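Long-range contacts in periplasmic oligopeptide-binding protein (Burkholderia pseudomallei, PDB 3ZS6), which probably binds peptides in the periplasm and delivers them to an ABC transporter for uptake: residues Q258-Y262 against G305-V311; S269-L273 against P348-T352. All blocks are in the same frame, centred on the assembly; numbering follows the deposited sequence.

Contact 1 of 2, residues Q258-Y262 against G305-V311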
ATOM      1  N   GLN A 258      10.394   3.820  -5.570  1.00 29.84           N
ATOM      2  CA  GLN A 258       9.000   3.421  -5.720  1.00 26.17           C
ATOM      3  C   GLN A 258       8.070   4.605  -5.502  1.00 23.36           C
ATOM      4  O   GLN A 258       8.490   5.624  -4.953  1.00 18.11           O
ATOM      5  CB  GLN A 258       8.665   2.293  -4.744  1.00 24.84           C
ATOM      6  CG  GLN A 258       8.962   0.908  -5.310  1.00 44.83           C
ATOM      7  CD  GLN A 258       9.125  -0.143  -4.232  1.00 57.94           C
ATOM      8  OE1 GLN A 258       9.232   0.178  -3.048  1.00 62.28           O
ATOM      9  NE2 GLN A 258       9.153  -1.409  -4.637  1.00 59.62           N
ATOM     10  N   LEU A 259       6.819   4.473  -5.946  1.00 16.65           N
ATOM     11  CA  LEU A 259       5.795   5.465  -5.636  1.00 18.70           C
ATOM     12  C   LEU A 259       5.255   5.123  -4.254  1.00 18.00           C
ATOM     13  O   LEU A 259       4.151   4.592  -4.110  1.00 13.22           O
ATOM     14  CB  LEU A 259       4.669   5.462  -6.675  1.00 19.92           C
ATOM     15  CG  LEU A 259       4.980   6.062  -8.052  1.00 23.04           C
ATOM     16  CD1 LEU A 259       3.805   5.879  -9.025  1.00 19.02           C
ATOM     17  CD2 LEU A 259       5.367   7.542  -7.935  1.00 17.65           C
ATOM     18  N   ALA A 260       6.054   5.414  -3.236  1.00 16.39           N
ATOM     19  CA  ALA A 260       5.745   4.975  -1.886  1.00 15.70           C
ATOM     20  C   ALA A 260       6.473   5.868  -0.888  1.00 15.14           C
ATOM     21  O   ALA A 260       7.607   6.282  -1.134  1.00 11.93           O
ATOM     22  CB  ALA A 260       6.148   3.497  -1.708  1.00 10.83           C
ATOM     23  N   THR A 261       5.818   6.169   0.228  1.00 13.20           N
ATOM     24  CA  THR A 261       6.353   7.116   1.206  1.00 10.91           C
ATOM     25  C   THR A 261       6.462   6.486   2.592  1.00 10.25           C
ATOM     26  O   THR A 261       5.514   5.870   3.084  1.00 15.82           O
ATOM     27  CB  THR A 261       5.454   8.379   1.291  1.00 21.09           C
ATOM     28  OG1 THR A 261       5.327   8.966  -0.010  1.00 14.55           O
ATOM     29  CG2 THR A 261       6.035   9.420   2.261  1.00 16.10           C
ATOM     30  N   TYR A 262       7.625   6.656   3.212  1.00  7.86           N
ATOM     31  CA  TYR A 262       7.895   6.170   4.556  1.00 11.37           C
ATOM     32  C   TYR A 262       7.642   7.345   5.501  1.00 17.32           C
ATOM     33  O   TYR A 262       8.162   8.448   5.293  1.00 16.21           O
ATOM     34  CB  TYR A 262       9.358   5.716   4.636  1.00 13.70           C
ATOM     35  CG  TYR A 262       9.801   4.980   5.893  1.00  8.04           C
ATOM     36  CD1 TYR A 262       9.868   5.626   7.123  1.00 13.75           C
ATOM     37  CD2 TYR A 262      10.215   3.655   5.830  1.00 10.26           C
ATOM     38  CE1 TYR A 262      10.301   4.956   8.265  1.00 12.87           C
ATOM     39  CE2 TYR A 262      10.656   2.982   6.963  1.00 10.70           C
ATOM     40  CZ  TYR A 262      10.700   3.636   8.177  1.00 12.10           C
ATOM     41  OH  TYR A 262      11.138   2.968   9.308  1.00 12.63           O
ATOM     42  N   GLY A 305       6.311  15.732   2.558  1.00 17.83           N
ATOM     43  CA  GLY A 305       4.887  15.503   2.407  1.00 10.60           C
ATOM     44  C   GLY A 305       4.622  14.075   1.949  1.00 13.80           C
ATOM     45  O   GLY A 305       5.523  13.225   1.992  1.00 14.94           O
ATOM     46  N   LEU A 306       3.392  13.811   1.518  1.00 10.12           N
ATOM     47  CA  LEU A 306       2.974  12.463   1.124  1.00 15.04           C
ATOM     48  C   LEU A 306       3.254  12.134  -0.343  1.00 13.86           C
ATOM     49  O   LEU A 306       3.440  10.971  -0.690  1.00 17.74           O
ATOM     50  CB  LEU A 306       1.481  12.257   1.413  1.00 14.77           C
ATOM     51  CG  LEU A 306       1.018  12.359   2.872  1.00 21.43           C
ATOM     52  CD1 LEU A 306      -0.510  12.243   2.962  1.00 20.02           C
ATOM     53  CD2 LEU A 306       1.699  11.300   3.739  1.00 19.76           C
ATOM     54  N   MET A 307       3.260  13.152  -1.204  1.00 15.43           N
ATOM     55  CA  MET A 307       3.415  12.936  -2.643  1.00 16.58           C
ATOM     56  C   MET A 307       4.877  12.734  -3.038  1.00 19.95           C
ATOM     57  O   MET A 307       5.685  13.655  -2.927  1.00 21.78           O
ATOM     58  CB  MET A 307       2.842  14.116  -3.449  1.00 17.55           C
ATOM     59  CG  MET A 307       1.399  14.485  -3.138  1.00 15.56           C
ATOM     60  SD  MET A 307       0.213  13.216  -3.627  1.00 20.42           S
ATOM     61  CE  MET A 307      -1.250  13.821  -2.792  1.00 21.31           C
ATOM     62  N   PRO A 308       5.220  11.533  -3.527  1.00 16.91           N
ATOM     63  CA  PRO A 308       6.579  11.318  -4.040  1.00 19.00           C
ATOM     64  C   PRO A 308       6.767  12.119  -5.325  1.00 21.30           C
ATOM     65  O   PRO A 308       5.810  12.277  -6.081  1.00 19.10           O
ATOM     66  CB  PRO A 308       6.617   9.814  -4.357  1.00 18.24           C
ATOM     67  CG  PRO A 308       5.364   9.226  -3.758  1.00 15.49           C
ATOM     68  CD  PRO A 308       4.367  10.344  -3.675  1.00 16.41           C
ATOM     69  N   LYS A 309       7.965  12.642  -5.564  1.00 24.63           N
ATOM     70  CA  LYS A 309       8.213  13.326  -6.824  1.00 32.12           C
ATOM     71  C   LYS A 309       7.929  12.348  -7.963  1.00 31.95           C
ATOM     72  O   LYS A 309       8.370  11.198  -7.923  1.00 27.54           O
ATOM     73  CB  LYS A 309       9.655  13.829  -6.895  1.00 41.88           C
ATOM     74  CG  LYS A 309      10.001  14.525  -8.206  1.00 51.24           C
ATOM     75  CD  LYS A 309      11.488  14.841  -8.309  1.00 58.86           C
ATOM     76  CE  LYS A 309      11.926  15.855  -7.263  1.00 63.32           C
ATOM     77  NZ  LYS A 309      13.341  16.285  -7.475  1.00 67.75           N
ATOM     78  N   GLY A 310       7.169  12.787  -8.959  1.00 36.20           N
ATOM     79  CA  GLY A 310       6.877  11.938 -10.100  1.00 40.04           C
ATOM     80  C   GLY A 310       5.463  11.384 -10.172  1.00 40.94           C
ATOM     81  O   GLY A 310       5.027  10.935 -11.230  1.00 35.64           O
ATOM     82  N   VAL A 311       4.739  11.402  -9.057  1.00 32.29           N
ATOM     83  CA  VAL A 311       3.375  10.895  -9.065  1.00 23.88           C
ATOM     84  C   VAL A 311       2.460  11.812  -9.883  1.00 26.62           C
ATOM     85  O   VAL A 311       2.511  13.031  -9.749  1.00 23.70           O
ATOM     86  CB  VAL A 311       2.819  10.733  -7.639  1.00 23.55           C
ATOM     87  CG1 VAL A 311       2.538  12.107  -7.009  1.00 16.99           C
ATOM     88  CG2 VAL A 311       1.567   9.870  -7.656  1.00 22.55           C
TER
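Thr261 spends its hydroxyl on a backbone carbonyl of a loop that has no regular structure: OG1 gives its proton to Leu306 O over 2.8 Å, the one hydrogen bond between 258-262 and 305-311. The donor stands 38° above the carbonyl plane, and the angle at the oxygen is 135°. This is a strand-and-loop contact in a lobe of the periplasmic binding protein fold, where a loop packs on a sheet strand and one side-chain hydroxyl makes the crossing bond. An inverse gamma turn centred on Leu259 marks the corner at which the chain leaves strand 253-258 for strand 260-266. Against that corner lies the ring of Pro308, its CG 3.9 Å from Ala260 N and 4.1 Å from Leu259 C, so that the strand's backbone rests on proline carbon. Phe416 of helix 414-417 touches both Thr261 and Pro308. Pro308 also opens a type II turn ending at Val311, with Gly310 at a positive phi. With chi1 at -56°, Thr261 has OG1 beside its backbone N and CG2 anti to it, and the methyl lies 3.8 Å from Gly305 O. Beyond the proline, the branch CD2 of Leu259 settles over the end of the turn, 4.1 Å from Val311 CB.

Contact 2 of 2, residues S269-L273 against P348-T352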
ATOM      1  N   SER A 269      -5.552  12.650  17.904  1.00 17.87           N
ATOM      2  CA  SER A 269      -6.394  12.889  19.070  1.00 23.56           C
ATOM      3  C   SER A 269      -5.584  12.844  20.368  1.00 24.65           C
ATOM      4  O   SER A 269      -6.138  12.996  21.458  1.00 21.65           O
ATOM      5  CB  SER A 269      -7.539  11.872  19.129  1.00 24.02           C
ATOM      6  OG  SER A 269      -7.043  10.572  19.399  1.00 20.48           O
ATOM      7  N   ASP A 270      -4.275  12.623  20.265  1.00 19.44           N
ATOM      8  CA  ASP A 270      -3.438  12.684  21.462  1.00 16.62           C
ATOM      9  C   ASP A 270      -3.515  14.090  22.042  1.00 22.23           C
ATOM     10  O   ASP A 270      -3.551  15.065  21.296  1.00 21.30           O
ATOM     11  CB  ASP A 270      -1.986  12.310  21.152  1.00 13.37           C
ATOM     12  CG  ASP A 270      -1.071  12.412  22.375  1.00 18.66           C
ATOM     13  OD1 ASP A 270      -0.551  13.519  22.630  1.00 18.95           O
ATOM     14  OD2 ASP A 270      -0.856  11.385  23.064  1.00 20.30           O
ATOM     15  N   PRO A 271      -3.551  14.194  23.381  1.00 27.71           N
ATOM     16  CA  PRO A 271      -3.672  15.483  24.077  1.00 28.16           C
ATOM     17  C   PRO A 271      -2.554  16.471  23.720  1.00 27.08           C
ATOM     18  O   PRO A 271      -2.786  17.670  23.771  1.00 23.55           O
ATOM     19  CB  PRO A 271      -3.596  15.086  25.554  1.00 34.04           C
ATOM     20  CG  PRO A 271      -4.103  13.680  25.583  1.00 33.43           C
ATOM     21  CD  PRO A 271      -3.588  13.056  24.316  1.00 20.36           C
ATOM     22  N   ALA A 272      -1.372  15.982  23.357  1.00 24.81           N
ATOM     23  CA  ALA A 272      -0.295  16.864  22.906  1.00 23.56           C
ATOM     24  C   ALA A 272      -0.192  16.898  21.375  1.00 23.11           C
ATOM     25  O   ALA A 272      -0.015  17.963  20.773  1.00 21.31           O
ATOM     26  CB  ALA A 272       1.033  16.440  23.520  1.00 20.35           C
ATOM     27  N   LEU A 273      -0.309  15.732  20.746  1.00 16.10           N
ATOM     28  CA  LEU A 273      -0.155  15.641  19.294  1.00 17.22           C
ATOM     29  C   LEU A 273      -1.328  16.264  18.548  1.00 16.47           C
ATOM     30  O   LEU A 273      -1.242  16.525  17.351  1.00 19.28           O
ATOM     31  CB  LEU A 273       0.070  14.187  18.860  1.00 16.04           C
ATOM     32  CG  LEU A 273       1.322  13.504  19.418  1.00 17.06           C
ATOM     33  CD1 LEU A 273       1.344  12.022  19.056  1.00 18.56           C
ATOM     34  CD2 LEU A 273       2.617  14.202  18.961  1.00 11.83           C
ATOM     35  N   PRO A 348       7.714  18.759  30.041  1.00 31.72           N
ATOM     36  CA  PRO A 348       8.391  17.887  29.070  1.00 35.42           C
ATOM     37  C   PRO A 348       7.482  16.806  28.492  1.00 30.57           C
ATOM     38  O   PRO A 348       6.583  16.317  29.174  1.00 27.50           O
ATOM     39  CB  PRO A 348       9.527  17.255  29.890  1.00 35.66           C
ATOM     40  CG  PRO A 348       9.121  17.441  31.327  1.00 32.30           C
ATOM     41  CD  PRO A 348       8.359  18.722  31.364  1.00 31.72           C
ATOM     42  N   LEU A 349       7.731  16.433  27.240  1.00 27.57           N
ATOM     43  CA  LEU A 349       6.915  15.432  26.563  1.00 21.26           C
ATOM     44  C   LEU A 349       7.576  14.060  26.539  1.00 21.67           C
ATOM     45  O   LEU A 349       8.770  13.929  26.255  1.00 19.20           O
ATOM     46  CB  LEU A 349       6.615  15.871  25.132  1.00 17.62           C
ATOM     47  CG  LEU A 349       5.655  17.043  24.961  1.00 27.23           C
ATOM     48  CD1 LEU A 349       5.701  17.570  23.529  1.00 20.86           C
ATOM     49  CD2 LEU A 349       4.241  16.631  25.365  1.00 25.82           C
ATOM     50  N   THR A 350       6.782  13.037  26.823  1.00 21.84           N
ATOM     51  CA  THR A 350       7.212  11.659  26.632  1.00 23.50           C
ATOM     52  C   THR A 350       6.196  10.916  25.771  1.00 23.49           C
ATOM     53  O   THR A 350       4.998  10.971  26.046  1.00 24.59           O
ATOM     54  CB  THR A 350       7.372  10.938  27.979  1.00 26.10           C
ATOM     55  OG1 THR A 350       8.392  11.594  28.732  1.00 34.01           O
ATOM     56  CG2 THR A 350       7.771   9.481  27.768  1.00 24.73           C
ATOM     57  N   PHE A 351       6.679  10.247  24.723  1.00 19.05           N
ATOM     58  CA  PHE A 351       5.833   9.430  23.855  1.00 21.70           C
ATOM     59  C   PHE A 351       6.369   8.010  23.745  1.00 22.02           C
ATOM     60  O   PHE A 351       7.541   7.751  24.009  1.00 28.48           O
ATOM     61  CB  PHE A 351       5.762  10.005  22.433  1.00 18.74           C
ATOM     62  CG  PHE A 351       5.220  11.399  22.356  1.00 20.14           C
ATOM     63  CD1 PHE A 351       3.871  11.646  22.570  1.00 17.38           C
ATOM     64  CD2 PHE A 351       6.056  12.461  22.064  1.00 17.14           C
ATOM     65  CE1 PHE A 351       3.369  12.923  22.494  1.00 16.87           C
ATOM     66  CE2 PHE A 351       5.558  13.747  21.989  1.00 18.98           C
ATOM     67  CZ  PHE A 351       4.211  13.975  22.203  1.00 19.17           C
ATOM     68  N   THR A 352       5.503   7.091  23.333  1.00 18.54           N
ATOM     69  CA  THR A 352       5.945   5.761  22.941  1.00 22.21           C
ATOM     70  C   THR A 352       6.023   5.714  21.415  1.00 22.40           C
ATOM     71  O   THR A 352       5.098   6.156  20.726  1.00 17.10           O
ATOM     72  CB  THR A 352       4.994   4.673  23.482  1.00 23.15           C
ATOM     73  OG1 THR A 352       5.112   4.610  24.910  1.00 25.73           O
ATOM     74  CG2 THR A 352       5.335   3.308  22.899  1.00 16.07           C
TER
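The Phe351 ring takes Asp270 OD1 at its edge, in the plane of the ring, with the oxygen 4.0 Å from CE1. The methyl of Ala272 also lies near the ring plane at the edge, close to CZ, while Leu273 approaches obliquely, bringing CD2 to within 3.6 Å of CZ and CG to 3.7 Å of CE1. The carboxylate and the ring are turned 63° from each other, so the two flat groups do not stack; a carboxylate oxygen beside the ring's C-H rim is an arrangement that electrostatics would probably favour.

Contact between 269-273 and 348-352 is otherwise made by carbon. Leu349 reaches across with CD2 to the methyl of Ala272, 3.7 Å away, and that methyl faces both the leucine CD2 and the ring rim at CZ. Leu273 and Phe351 lie alongside, pointing opposite ways, with the leucine branch against the CE1-CZ corner.

OD1 of Asp270 is held within its own segment. With CG anti to the backbone N (chi1 178°), the carboxylate swings over the following residues, and OD1 accepts two backbone bonds: from Ala272 N at 2.7 Å, arriving from above the carboxylate plane, and from Leu273 N at 2.9 Å, nearly straight at 165° and on the anti side. The second oxygen, OD2, is bonded by Gln400, whose OE1 in turn receives Thr352 N. One glutamine thus bridges the loop and the strand. Leu273 continues the apolar layer onto Leu282 of helix 276-285, and Leu349 does so onto Val278.

The bonds to OD1 define an Asx turn and the wider Asx motif, here in the loop that leads from strand 260-266 into helix 276-285 and packs beside strand 350-356 of the mixed sheet.

How the contacts relate
Both contacts are buried and reach the same mixed sheet, but the centre of contact 1 is about 12 Å from the chain centre and that of contact 2 about 27 Å, farther out in the fold. Their own centres are 27 Å apart, and the nearest atoms remain about 13 Å from each other. Strand 260-266 relates them: contact 1 uses its start, and contact 2 the loop that follows its end. Their segments alternate along the chain. In contact 1 a hydrogen bond crosses from strand to loop beside a proline ring; in contact 2 the polar bonds stay inside one segment, and the crossing is left to apolar side chains and an aromatic edge.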